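Local coordinates for SPbeta prophage-derived aminoglycoside N(3')-acetyltransferase-like protein YokD (Bacillus subtilis, PDB 2NYG) that probably acts as an N-acetyltransferase of the antibiotic-acetylating family, binds coenzyme A, works as a homodimer and may contribute to antibiotic resistance, at residues 169-174 with 179-184; 32-37 with 159-164; 40-45 with 50-55; 54-59 with 66-71. All coordinates share one frame; numbering follows the deposited sequence.

Interaction 1 of 4, residues 169-174 with 179-184; sequences SYVLLL and DSSTCF. With COA (coenzyme A), chain G.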
# COMPACT_ATOMS: atom_id res chain seq x y z
N SER A 169 -4.55 22.13 15.91
CA SER A 169 -4.31 20.77 15.42
C SER A 169 -3.89 19.87 16.55
O SER A 169 -3.32 20.32 17.54
CB SER A 169 -3.19 20.75 14.39
OG SER A 169 -3.59 21.35 13.18
N TYR A 170 -4.14 18.58 16.42
CA TYR A 170 -3.71 17.67 17.47
C TYR A 170 -2.87 16.58 16.86
O TYR A 170 -2.95 16.31 15.66
CB TYR A 170 -4.90 17.04 18.19
CG TYR A 170 -5.73 18.04 18.98
CD1 TYR A 170 -6.60 18.91 18.33
CD2 TYR A 170 -5.60 18.14 20.36
CE1 TYR A 170 -7.33 19.86 19.03
CE2 TYR A 170 -6.33 19.09 21.08
CZ TYR A 170 -7.20 19.94 20.41
OH TYR A 170 -7.97 20.83 21.12
N VAL A 171 -2.03 15.97 17.68
CA VAL A 171 -1.21 14.86 17.24
C VAL A 171 -1.83 13.62 17.88
O VAL A 171 -2.31 13.68 19.01
CB VAL A 171 0.26 14.99 17.71
CG1 VAL A 171 1.07 13.78 17.26
CG2 VAL A 171 0.87 16.24 17.15
N LEU A 172 -1.87 12.52 17.16
CA LEU A 172 -2.43 11.30 17.71
C LEU A 172 -1.42 10.19 17.53
O LEU A 172 -1.09 9.81 16.42
CB LEU A 172 -3.73 10.91 17.00
CG LEU A 172 -4.22 9.48 17.32
CD1 LEU A 172 -4.46 9.35 18.80
CD2 LEU A 172 -5.48 9.16 16.55
N LEU A 173 -0.88 9.70 18.64
CA LEU A 173 0.06 8.62 18.56
C LEU A 173 -0.79 7.40 18.87
O LEU A 173 -1.20 7.17 20.00
CB LEU A 173 1.18 8.80 19.60
CG LEU A 173 2.02 10.07 19.45
CD1 LEU A 173 3.05 10.14 20.55
CD2 LEU A 173 2.69 10.08 18.11
N LEU A 174 -1.08 6.64 17.82
CA LEU A 174 -1.90 5.44 17.92
C LEU A 174 -0.96 4.25 17.91
O LEU A 174 -0.61 3.70 16.87
CB LEU A 174 -2.88 5.42 16.74
CG LEU A 174 -3.84 4.28 16.44
CD1 LEU A 174 -4.42 3.67 17.67
CD2 LEU A 174 -4.92 4.85 15.55
N ASP A 179 9.11 9.35 19.56
CA ASP A 179 10.18 9.27 18.58
C ASP A 179 9.66 9.36 17.15
O ASP A 179 10.44 9.46 16.22
CB ASP A 179 10.96 7.97 18.75
CG ASP A 179 10.13 6.75 18.39
OD1 ASP A 179 9.01 6.62 18.93
OD2 ASP A 179 10.60 5.94 17.58
N SER A 180 8.33 9.31 17.01
CA SER A 180 7.66 9.38 15.71
C SER A 180 6.91 10.67 15.48
O SER A 180 6.33 10.84 14.43
CB SER A 180 6.62 8.26 15.57
OG SER A 180 7.18 6.97 15.76
N SER A 181 6.90 11.57 16.47
CA SER A 181 6.17 12.83 16.34
C SER A 181 6.78 13.82 15.37
O SER A 181 7.41 14.78 15.77
CB SER A 181 6.04 13.54 17.68
OG SER A 181 4.88 13.13 18.35
N THR A 182 6.53 13.59 14.09
CA THR A 182 7.06 14.46 13.06
C THR A 182 6.93 15.96 13.35
O THR A 182 7.77 16.74 12.90
CB THR A 182 6.39 14.15 11.72
OG1 THR A 182 6.67 12.80 11.36
CG2 THR A 182 6.93 15.05 10.63
N CYS A 183 5.91 16.38 14.09
CA CYS A 183 5.73 17.80 14.34
C CYS A 183 6.95 18.47 14.97
O CYS A 183 7.23 19.65 14.70
CB CYS A 183 4.50 18.04 15.22
SG CYS A 183 4.62 17.37 16.87
N PHE A 184 7.68 17.75 15.81
CA PHE A 184 8.87 18.30 16.45
C PHE A 184 9.91 18.85 15.48
O PHE A 184 10.56 19.86 15.76
CB PHE A 184 9.51 17.26 17.36
CG PHE A 184 8.73 17.00 18.61
CD1 PHE A 184 8.82 15.78 19.26
CD2 PHE A 184 7.89 17.98 19.13
CE1 PHE A 184 8.08 15.54 20.41
CE2 PHE A 184 7.15 17.75 20.28
CZ PHE A 184 7.25 16.52 20.92
N1A COA G . -4.86 -6.15 13.10
C2A COA G . -3.65 -5.90 13.75
N3A COA G . -2.47 -6.08 13.05
C4A COA G . -2.49 -6.49 11.73
C5A COA G . -3.69 -6.75 11.04
C6A COA G . -4.89 -6.58 11.74
N6A COA G . -6.06 -6.81 11.15
N7A COA G . -3.38 -7.14 9.77
C8A COA G . -2.02 -7.13 9.65
N9A COA G . -1.47 -6.72 10.89
C1B COA G . -0.05 -6.56 11.29
C2B COA G . 1.03 -7.26 10.42
O2B COA G . 1.07 -8.69 10.55
C3B COA G . 2.31 -6.59 10.90
O3B COA G . 2.70 -7.38 12.06
P3B COA G . 4.20 -7.99 12.31
O7A COA G . 5.15 -7.57 11.17
O8A COA G . 4.14 -9.50 12.28
O9A COA G . 4.68 -7.52 13.66
C4B COA G . 1.87 -5.14 11.27
O4B COA G . 0.44 -5.22 11.47
C5B COA G . 2.16 -4.07 10.16
O5B COA G . 1.68 -2.80 10.69
P1A COA G . 2.60 -1.51 10.61
O1A COA G . 1.93 -0.33 11.24
O2A COA G . 2.97 -1.21 9.15
O3A COA G . 3.87 -1.97 11.36
P2A COA G . 4.06 -2.10 12.95
O4A COA G . 4.39 -3.51 13.26
O5A COA G . 2.83 -1.67 13.74
O6A COA G . 5.28 -1.03 13.12
CBP COA G . 5.68 1.46 12.92
CCP COA G . 5.07 0.26 13.70
CDP COA G . 6.87 1.00 12.04
CEP COA G . 4.53 2.07 12.09
CAP COA G . 6.34 2.44 13.96
OAP COA G . 6.19 1.83 15.27
C9P COA G . 5.73 3.86 14.01
O9P COA G . 5.20 4.22 15.21
N8P COA G . 5.67 4.75 12.99
C7P COA G . 4.90 6.01 13.09
C6P COA G . 4.02 6.40 11.89
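Val-171 and Leu-173 project from strand 170-174 onto the turn that carries Ser-181 and Cys-183. The close packing lies here. Val-171 CG2 sits 3.9 Å from Cys-183 SG. The other branch, Val-171 CG1, faces Ser-181 OG at 4.0 Å. CG1 lies anti to the backbone N (chi1 178°), which splits the two methyls between the two partners. Leu-173 brings both ends of its fork to the same hydroxyl. The nearer branch, Leu-173 CD2, is 3.8 Å from Ser-181 OG. One serine oxygen thus rests against methyl groups of both strand residues. Such distances make this ordinary van der Waals packing. The two segments share no hydrogen bond. Ser-181 is also the centre of an inverse gamma turn, which bends the chain into the helical segment at Cys-183. Phe-250 of strand 245-251 touches both Val-171 and Ser-181, and Leu-252 covers Val-171 and Cys-183.

The other end is looser. Ser-180 CB stays 5.0 Å from Leu-173 CD2. Ser-180 turns to coenzyme A instead: Ser-180 OG makes a weak hydrogen bond of 3.4 Å to O9P, a carbonyl of the pantetheine arm. Ser-180 CB lies 3.8 Å from C7P of the same arm. Asp-179, next to it, is exposed to solvent.

The arrangement places a central strand of the mixed sheet against the turn beyond its C-terminal end. The turn is buried from Ser-181 onward, and Ser-180 forms part of the coenzyme A pocket.

Interaction 2 of 4, residues 32-37 with 159-164; sequences TVLVHS and SPLGKL. With COA (coenzyme A), chain G.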
# COMPACT_ATOMS: atom_id res chain seq x y z
N THR A 32 -8.71 18.59 13.65
CA THR A 32 -7.71 18.32 12.61
C THR A 32 -6.63 17.59 13.37
O THR A 32 -6.12 18.10 14.36
CB THR A 32 -7.12 19.58 12.02
OG1 THR A 32 -8.15 20.29 11.32
CG2 THR A 32 -6.03 19.23 11.03
N VAL A 33 -6.27 16.39 12.91
CA VAL A 33 -5.27 15.62 13.64
C VAL A 33 -4.21 14.92 12.80
O VAL A 33 -4.50 14.25 11.81
CB VAL A 33 -5.99 14.59 14.56
CG1 VAL A 33 -6.84 13.65 13.73
CG2 VAL A 33 -4.98 13.82 15.38
N LEU A 34 -2.96 15.08 13.23
CA LEU A 34 -1.83 14.42 12.58
C LEU A 34 -1.69 13.07 13.30
O LEU A 34 -1.54 13.02 14.53
CB LEU A 34 -0.56 15.25 12.76
CG LEU A 34 0.70 14.77 12.03
CD1 LEU A 34 0.47 14.77 10.53
CD2 LEU A 34 1.86 15.67 12.41
N VAL A 35 -1.72 11.98 12.52
CA VAL A 35 -1.65 10.62 13.06
C VAL A 35 -0.37 9.84 12.75
O VAL A 35 0.14 9.84 11.63
CB VAL A 35 -2.84 9.76 12.55
CG1 VAL A 35 -2.91 8.45 13.32
CG2 VAL A 35 -4.14 10.52 12.71
N HIS A 36 0.11 9.13 13.77
CA HIS A 36 1.28 8.28 13.68
C HIS A 36 0.79 6.97 14.27
O HIS A 36 0.52 6.85 15.46
CB HIS A 36 2.39 8.89 14.51
CG HIS A 36 2.71 10.30 14.13
ND1 HIS A 36 3.38 10.61 12.97
CD2 HIS A 36 2.43 11.47 14.74
CE1 HIS A 36 3.50 11.92 12.88
NE2 HIS A 36 2.93 12.47 13.94
N SER A 37 0.67 5.96 13.42
CA SER A 37 0.12 4.69 13.85
C SER A 37 0.99 3.45 13.77
O SER A 37 2.10 3.47 13.26
CB SER A 37 -1.17 4.43 13.07
OG SER A 37 -0.99 4.74 11.69
N SER A 159 6.03 24.20 4.92
CA SER A 159 5.62 22.82 4.73
C SER A 159 4.29 22.65 5.47
O SER A 159 3.82 23.57 6.15
CB SER A 159 6.66 21.87 5.33
OG SER A 159 6.55 21.83 6.74
N PRO A 160 3.65 21.48 5.34
CA PRO A 160 2.37 21.30 6.03
C PRO A 160 2.41 21.51 7.54
O PRO A 160 1.37 21.79 8.16
CB PRO A 160 1.97 19.89 5.64
CG PRO A 160 2.52 19.80 4.24
CD PRO A 160 3.90 20.38 4.40
N LEU A 161 3.59 21.35 8.15
CA LEU A 161 3.72 21.55 9.58
C LEU A 161 3.47 23.01 9.86
O LEU A 161 3.07 23.39 10.96
CB LEU A 161 5.10 21.17 10.08
CG LEU A 161 5.46 19.69 10.00
CD1 LEU A 161 6.75 19.44 10.72
CD2 LEU A 161 4.36 18.88 10.63
N GLY A 162 3.72 23.84 8.85
CA GLY A 162 3.50 25.26 9.01
C GLY A 162 2.02 25.58 9.06
O GLY A 162 1.61 26.59 9.61
N LYS A 163 1.21 24.70 8.48
CA LYS A 163 -0.23 24.89 8.45
C LYS A 163 -0.88 24.19 9.63
O LYS A 163 -1.98 24.56 10.05
CB LYS A 163 -0.80 24.33 7.16
CG LYS A 163 0.09 24.48 5.95
CD LYS A 163 -0.01 25.85 5.31
CE LYS A 163 0.80 25.84 4.02
NZ LYS A 163 0.69 27.11 3.27
N LEU A 164 -0.23 23.18 10.18
CA LEU A 164 -0.81 22.49 11.31
C LEU A 164 -0.49 23.27 12.59
O LEU A 164 -1.14 23.09 13.62
CB LEU A 164 -0.26 21.06 11.42
CG LEU A 164 -0.46 20.07 10.26
CD1 LEU A 164 -0.12 18.66 10.74
CD2 LEU A 164 -1.90 20.10 9.81
N1A COA G . -4.86 -6.15 13.10
C2A COA G . -3.65 -5.90 13.75
N3A COA G . -2.47 -6.08 13.05
C4A COA G . -2.49 -6.49 11.73
C5A COA G . -3.69 -6.75 11.04
C6A COA G . -4.89 -6.58 11.74
N6A COA G . -6.06 -6.81 11.15
N7A COA G . -3.38 -7.14 9.77
C8A COA G . -2.02 -7.13 9.65
N9A COA G . -1.47 -6.72 10.89
C1B COA G . -0.05 -6.56 11.29
C2B COA G . 1.03 -7.26 10.42
O2B COA G . 1.07 -8.69 10.55
C3B COA G . 2.31 -6.59 10.90
O3B COA G . 2.70 -7.38 12.06
P3B COA G . 4.20 -7.99 12.31
O7A COA G . 5.15 -7.57 11.17
O8A COA G . 4.14 -9.50 12.28
O9A COA G . 4.68 -7.52 13.66
C4B COA G . 1.87 -5.14 11.27
O4B COA G . 0.44 -5.22 11.47
C5B COA G . 2.16 -4.07 10.16
O5B COA G . 1.68 -2.80 10.69
P1A COA G . 2.60 -1.51 10.61
O1A COA G . 1.93 -0.33 11.24
O2A COA G . 2.97 -1.21 9.15
O3A COA G . 3.87 -1.97 11.36
P2A COA G . 4.06 -2.10 12.95
O4A COA G . 4.39 -3.51 13.26
O5A COA G . 2.83 -1.67 13.74
O6A COA G . 5.28 -1.03 13.12
CBP COA G . 5.68 1.46 12.92
CCP COA G . 5.07 0.26 13.70
CDP COA G . 6.87 1.00 12.04
CEP COA G . 4.53 2.07 12.09
CAP COA G . 6.34 2.44 13.96
OAP COA G . 6.19 1.83 15.27
C9P COA G . 5.73 3.86 14.01
O9P COA G . 5.20 4.22 15.21
N8P COA G . 5.67 4.75 12.99
C7P COA G . 4.90 6.01 13.09
C6P COA G . 4.02 6.40 11.89
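Leu-34 and Leu-164 carry this contact, and it is wholly apolar. Their side chains cross at about a right angle. The CD1 methyl of Leu-164 rests against the Leu-34 fork, 3.9 Å from Leu-34 CD1 and 4.0 Å from Leu-34 CD2. Leu-34 CG is anti to the backbone N (chi1 -175°), and both branches are presented to the helix. Two looser touches flank the pair. Leu-161 CD2 comes within 4.4 Å of Leu-34 CD2, and Thr-32 CG2 lies equally far from Leu-164 CD2. Val-67 and Ile-145 pack on the same leucines, Leu-34 and Leu-164 respectively.

The polar bonds lie on the helix side, not across the contact. Ser-159 is the N-cap. Ser-159 OG accepts a weak bond from Leu-161 N at 3.3 Å, and also bonds to Gly-156 O.

The ligand contact belongs to the far end of the strand. His-36 keeps clear of helix 160-166. C6P of coenzyme A lies at the edge of the His-36 ring, near the ring plane, and 4.0 Å from His-36 CB.

With only aliphatic carbons meeting, this face of the helix meets strand 32-37 through hydrophobic burial alone.

Interaction 3 of 4, residues 40-45 with 50-55; sequences SSIGWV and VAVIQA. With COA (coenzyme A), chain G.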
# COMPACT_ATOMS: atom_id res chain seq x y z
N SER A 40 -0.42 -3.07 14.02
CA SER A 40 -0.33 -4.25 14.89
C SER A 40 -0.53 -4.00 16.39
O SER A 40 -1.07 -4.85 17.10
CB SER A 40 1.01 -4.97 14.66
OG SER A 40 2.11 -4.11 14.88
N SER A 41 -0.10 -2.85 16.87
CA SER A 41 -0.22 -2.52 18.28
C SER A 41 -1.66 -2.47 18.75
O SER A 41 -1.94 -2.34 19.95
CB SER A 41 0.41 -1.17 18.53
OG SER A 41 -0.24 -0.20 17.74
N ILE A 42 -2.59 -2.55 17.81
CA ILE A 42 -3.99 -2.47 18.15
C ILE A 42 -4.62 -3.81 18.50
O ILE A 42 -5.59 -3.87 19.26
CB ILE A 42 -4.80 -1.85 16.99
CG1 ILE A 42 -4.29 -0.44 16.70
CG2 ILE A 42 -6.28 -1.79 17.36
CD1 ILE A 42 -4.92 0.17 15.48
N GLY A 43 -4.03 -4.88 17.98
CA GLY A 43 -4.57 -6.20 18.20
C GLY A 43 -5.28 -6.48 16.89
O GLY A 43 -5.49 -5.55 16.10
N TRP A 44 -5.65 -7.73 16.63
CA TRP A 44 -6.31 -8.04 15.37
C TRP A 44 -7.53 -7.17 15.12
O TRP A 44 -8.42 -7.09 15.96
CB TRP A 44 -6.77 -9.50 15.33
CG TRP A 44 -7.26 -9.88 13.96
CD1 TRP A 44 -6.51 -9.97 12.84
CD2 TRP A 44 -8.62 -10.12 13.56
NE1 TRP A 44 -7.30 -10.24 11.75
CE2 TRP A 44 -8.60 -10.34 12.16
CE3 TRP A 44 -9.84 -10.17 14.23
CZ2 TRP A 44 -9.76 -10.59 11.43
CZ3 TRP A 44 -11.00 -10.42 13.50
CH2 TRP A 44 -10.95 -10.63 12.11
N VAL A 45 -7.58 -6.51 13.97
CA VAL A 45 -8.76 -5.71 13.66
C VAL A 45 -9.45 -6.27 12.40
O VAL A 45 -8.82 -6.50 11.38
CB VAL A 45 -8.44 -4.18 13.49
CG1 VAL A 45 -7.11 -3.84 14.09
CG2 VAL A 45 -8.48 -3.79 12.05
N VAL A 50 -8.18 -0.60 6.62
CA VAL A 50 -9.34 0.16 6.13
C VAL A 50 -10.32 0.42 7.28
O VAL A 50 -10.94 1.47 7.34
CB VAL A 50 -10.11 -0.54 4.95
CG1 VAL A 50 -9.16 -1.35 4.10
CG2 VAL A 50 -11.25 -1.39 5.46
N ALA A 51 -10.43 -0.53 8.20
CA ALA A 51 -11.33 -0.36 9.32
C ALA A 51 -10.82 0.73 10.26
O ALA A 51 -11.61 1.42 10.91
CB ALA A 51 -11.47 -1.67 10.08
N VAL A 52 -9.51 0.90 10.34
CA VAL A 52 -8.96 1.91 11.22
C VAL A 52 -9.12 3.26 10.56
O VAL A 52 -9.42 4.24 11.22
CB VAL A 52 -7.45 1.64 11.54
CG1 VAL A 52 -6.90 2.71 12.51
CG2 VAL A 52 -7.30 0.27 12.18
N ILE A 53 -8.95 3.31 9.24
CA ILE A 53 -9.08 4.55 8.51
C ILE A 53 -10.51 5.09 8.57
O ILE A 53 -10.73 6.28 8.71
CB ILE A 53 -8.72 4.37 7.04
CG1 ILE A 53 -7.26 3.96 6.91
CG2 ILE A 53 -9.01 5.65 6.27
CD1 ILE A 53 -6.88 3.57 5.51
N GLN A 54 -11.48 4.20 8.47
CA GLN A 54 -12.87 4.60 8.49
C GLN A 54 -13.30 5.03 9.88
O GLN A 54 -14.16 5.89 10.04
CB GLN A 54 -13.72 3.45 7.98
CG GLN A 54 -13.21 2.97 6.65
CD GLN A 54 -14.03 1.85 6.07
OE1 GLN A 54 -14.39 0.90 6.77
NE2 GLN A 54 -14.31 1.94 4.79
N ALA A 55 -12.69 4.43 10.89
CA ALA A 55 -12.99 4.77 12.26
C ALA A 55 -12.48 6.18 12.50
O ALA A 55 -13.08 6.96 13.24
CB ALA A 55 -12.32 3.77 13.21
N1A COA G . -4.86 -6.15 13.10
C2A COA G . -3.65 -5.90 13.75
N3A COA G . -2.47 -6.08 13.05
C4A COA G . -2.49 -6.49 11.73
C5A COA G . -3.69 -6.75 11.04
C6A COA G . -4.89 -6.58 11.74
N6A COA G . -6.06 -6.81 11.15
N7A COA G . -3.38 -7.14 9.77
C8A COA G . -2.02 -7.13 9.65
N9A COA G . -1.47 -6.72 10.89
C1B COA G . -0.05 -6.56 11.29
C2B COA G . 1.03 -7.26 10.42
O2B COA G . 1.07 -8.69 10.55
C3B COA G . 2.31 -6.59 10.90
O3B COA G . 2.70 -7.38 12.06
P3B COA G . 4.20 -7.99 12.31
O7A COA G . 5.15 -7.57 11.17
O8A COA G . 4.14 -9.50 12.28
O9A COA G . 4.68 -7.52 13.66
C4B COA G . 1.87 -5.14 11.27
O4B COA G . 0.44 -5.22 11.47
C5B COA G . 2.16 -4.07 10.16
O5B COA G . 1.68 -2.80 10.69
P1A COA G . 2.60 -1.51 10.61
O1A COA G . 1.93 -0.33 11.24
O2A COA G . 2.97 -1.21 9.15
O3A COA G . 3.87 -1.97 11.36
P2A COA G . 4.06 -2.10 12.95
O4A COA G . 4.39 -3.51 13.26
O5A COA G . 2.83 -1.67 13.74
O6A COA G . 5.28 -1.03 13.12
CBP COA G . 5.68 1.46 12.92
CCP COA G . 5.07 0.26 13.70
CDP COA G . 6.87 1.00 12.04
CEP COA G . 4.53 2.07 12.09
CAP COA G . 6.34 2.44 13.96
OAP COA G . 6.19 1.83 15.27
C9P COA G . 5.73 3.86 14.01
O9P COA G . 5.20 4.22 15.21
N8P COA G . 5.67 4.75 12.99
C7P COA G . 4.90 6.01 13.09
C6P COA G . 4.02 6.40 11.89
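Val-45 bonds to the adenine of coenzyme A through its backbone, and its side chain lies between the base and the helix. Val-45 N donates to N1A at 2.9 Å, with an N-H...N angle of 144°. The adenine amino group N6A donates to Val-45 O at 2.8 Å. One residue thus matches the donor and acceptor pattern of the base. Val-45 CG1 also lies against the base, 3.4 Å from N1A.

The protein side is hydrophobic. Val-45 CG2 stands 4.2 Å from Ala-51 CB and as far from Val-52 CG2. Ile-42 and Val-52 meet tip to tip, with Ile-42 CD1 4.1 Å from Val-52 CG2. Ile-18 and Ile-115 close in around Val-52.

The rest of the loop follows the ligand. Trp-44 CD1 lies 3.6 Å from N6A, oblique to the ring. Ser-40 OG is 2.8 Å from the phosphate oxygen O5A and also near O4A. Ile-94 of the second subunit packs on Trp-44, and Pro-99 of that subunit packs on Ala-51.

This is the coenzyme A binding loop between strand 32-37 and helix 48-60, backed by the helix near the dimer interface.

Interaction 4 of 4, residues 54-59 with 66-71; sequences QALIDV and IVMPSQ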
# COMPACT_ATOMS: atom_id res chain seq x y z
N GLN A 54 -11.48 4.20 8.47
CA GLN A 54 -12.87 4.60 8.49
C GLN A 54 -13.30 5.03 9.88
O GLN A 54 -14.16 5.89 10.04
CB GLN A 54 -13.72 3.45 7.98
CG GLN A 54 -13.21 2.97 6.65
CD GLN A 54 -14.03 1.85 6.07
OE1 GLN A 54 -14.39 0.90 6.77
NE2 GLN A 54 -14.31 1.94 4.79
N ALA A 55 -12.69 4.43 10.89
CA ALA A 55 -12.99 4.77 12.26
C ALA A 55 -12.48 6.18 12.50
O ALA A 55 -13.08 6.96 13.24
CB ALA A 55 -12.32 3.77 13.21
N LEU A 56 -11.36 6.51 11.88
CA LEU A 56 -10.80 7.84 12.03
C LEU A 56 -11.70 8.84 11.35
O LEU A 56 -11.96 9.93 11.88
CB LEU A 56 -9.39 7.89 11.43
CG LEU A 56 -8.29 7.52 12.42
CD1 LEU A 56 -7.05 7.02 11.71
CD2 LEU A 56 -7.99 8.74 13.27
N ILE A 57 -12.19 8.47 10.18
CA ILE A 57 -13.08 9.33 9.41
C ILE A 57 -14.44 9.49 10.10
O ILE A 57 -15.00 10.59 10.15
CB ILE A 57 -13.24 8.77 7.97
CG1 ILE A 57 -11.95 9.03 7.20
CG2 ILE A 57 -14.41 9.39 7.28
CD1 ILE A 57 -11.96 8.62 5.78
N ASP A 58 -14.93 8.40 10.67
CA ASP A 58 -16.20 8.42 11.37
C ASP A 58 -16.18 9.38 12.54
O ASP A 58 -17.15 10.08 12.81
CB ASP A 58 -16.54 7.03 11.88
CG ASP A 58 -17.18 6.17 10.82
OD1 ASP A 58 -17.08 6.54 9.63
OD2 ASP A 58 -17.79 5.14 11.20
N VAL A 59 -15.04 9.41 13.23
CA VAL A 59 -14.92 10.26 14.38
C VAL A 59 -14.71 11.70 13.98
O VAL A 59 -15.51 12.57 14.34
CB VAL A 59 -13.78 9.78 15.28
CG1 VAL A 59 -13.65 10.68 16.49
CG2 VAL A 59 -14.04 8.35 15.71
N ILE A 66 -7.91 14.73 8.65
CA ILE A 66 -6.88 13.83 9.14
C ILE A 66 -5.66 13.88 8.23
O ILE A 66 -5.76 13.71 7.02
CB ILE A 66 -7.37 12.37 9.29
CG1 ILE A 66 -7.69 11.76 7.94
CG2 ILE A 66 -8.62 12.32 10.14
CD1 ILE A 66 -8.34 10.42 8.08
N VAL A 67 -4.52 14.14 8.85
CA VAL A 67 -3.25 14.24 8.13
C VAL A 67 -2.30 13.14 8.61
O VAL A 67 -2.35 12.72 9.77
CB VAL A 67 -2.58 15.62 8.36
CG1 VAL A 67 -1.27 15.70 7.60
CG2 VAL A 67 -3.50 16.74 7.94
N MET A 68 -1.45 12.68 7.71
CA MET A 68 -0.48 11.66 8.06
C MET A 68 0.78 11.94 7.29
O MET A 68 0.73 12.46 6.18
CB MET A 68 -0.98 10.26 7.69
CG MET A 68 -2.15 9.77 8.49
SD MET A 68 -2.54 8.05 8.12
CE MET A 68 -4.29 7.99 8.45
N PRO A 69 1.93 11.58 7.86
CA PRO A 69 3.21 11.79 7.19
C PRO A 69 3.34 10.65 6.21
O PRO A 69 3.02 9.51 6.54
CB PRO A 69 4.20 11.72 8.34
CG PRO A 69 3.60 10.68 9.21
CD PRO A 69 2.13 11.04 9.22
N SER A 70 3.78 10.93 4.99
CA SER A 70 3.91 9.88 3.99
C SER A 70 5.25 9.94 3.28
O SER A 70 5.32 9.92 2.05
CB SER A 70 2.78 9.99 2.96
OG SER A 70 2.72 11.30 2.43
N GLN A 71 6.30 10.01 4.09
CA GLN A 71 7.69 10.09 3.63
C GLN A 71 8.18 8.95 2.74
O GLN A 71 7.79 7.80 2.90
CB GLN A 71 8.61 10.19 4.85
CG GLN A 71 8.34 11.41 5.71
CD GLN A 71 9.05 11.32 7.04
OE1 GLN A 71 10.01 10.56 7.17
NE2 GLN A 71 8.61 12.09 8.02
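Ile-57 and Ile-66 form the closest touch between helix 54-59 and strand 66-69. Ile-66 CD1 lies 4.0 Å from Ile-57 CG1, and the two side chains cross at about a right angle. The same methyl reaches Leu-56: Ile-66 CD1 is 4.3 Å from Leu-56 CB. Ile-66 CG1 stands between the backbone N and the carbonyl carbon (chi1 66°), and the chain then extends to bring CD1 between the two helix residues. Trp-138 of strand 135-139 packs on both isoleucines.

A second apolar touch comes further along the strand. Met-68 CE approaches Leu-56 CD1 at 4.4 Å, which makes this a looser contact. Ile-66 and Met-68 both face the helix, and Val-67 between them does not. Met-68 also packs on Ile-115, Val-116 and Phe-119 of helix 114-119. Ile-66 shares Phe-119 with it.

As for backbone bonds, the helix bonds within itself, the strand to its neighbours in the sheet. Asp-58 N bonds to Gln-54 O, one turn back in the helix. Val-67 pairs with Val-33 and Val-35 of strand 32-37. On the other side of the strand, Ile-66 bonds to Trp-138 and Met-68 to Val-136.

The axes of the short segments pass 10.5 Å apart, with their directions at 143°, closer to antiparallel than to perpendicular. This is the packing of a beta-alpha-beta unit: strand 32-37, helix 48-60, then strand 65-69 parallel to the first, with the helix packed on one face of the sheet.

In the fold
Three of the contacts meet on the mixed sheet, where strand 32-37 runs between 170-174 and 65-69. Interactions 1 and 2 have centres 8 Å apart and are probably joined by a hydrogen bond from Leu-172 N to Leu-34 O (2.7 Å). Interactions 2 and 4, about 10 Å apart at their centres, probably have one from Val-35 N to Val-67 O (2.9 Å). Interactions 1 and 3 have centres about 18 Å apart, and interaction 3 shares helix 48-60 with interaction 4. Coenzyme A touches interactions 1, 2 and 3: its adenine lies at interaction 3, and its pantetheine arm reaches His-36 and Ser-180. In interaction 4, the side chain of Met-68 is about 8 Å from the bound coenzyme A.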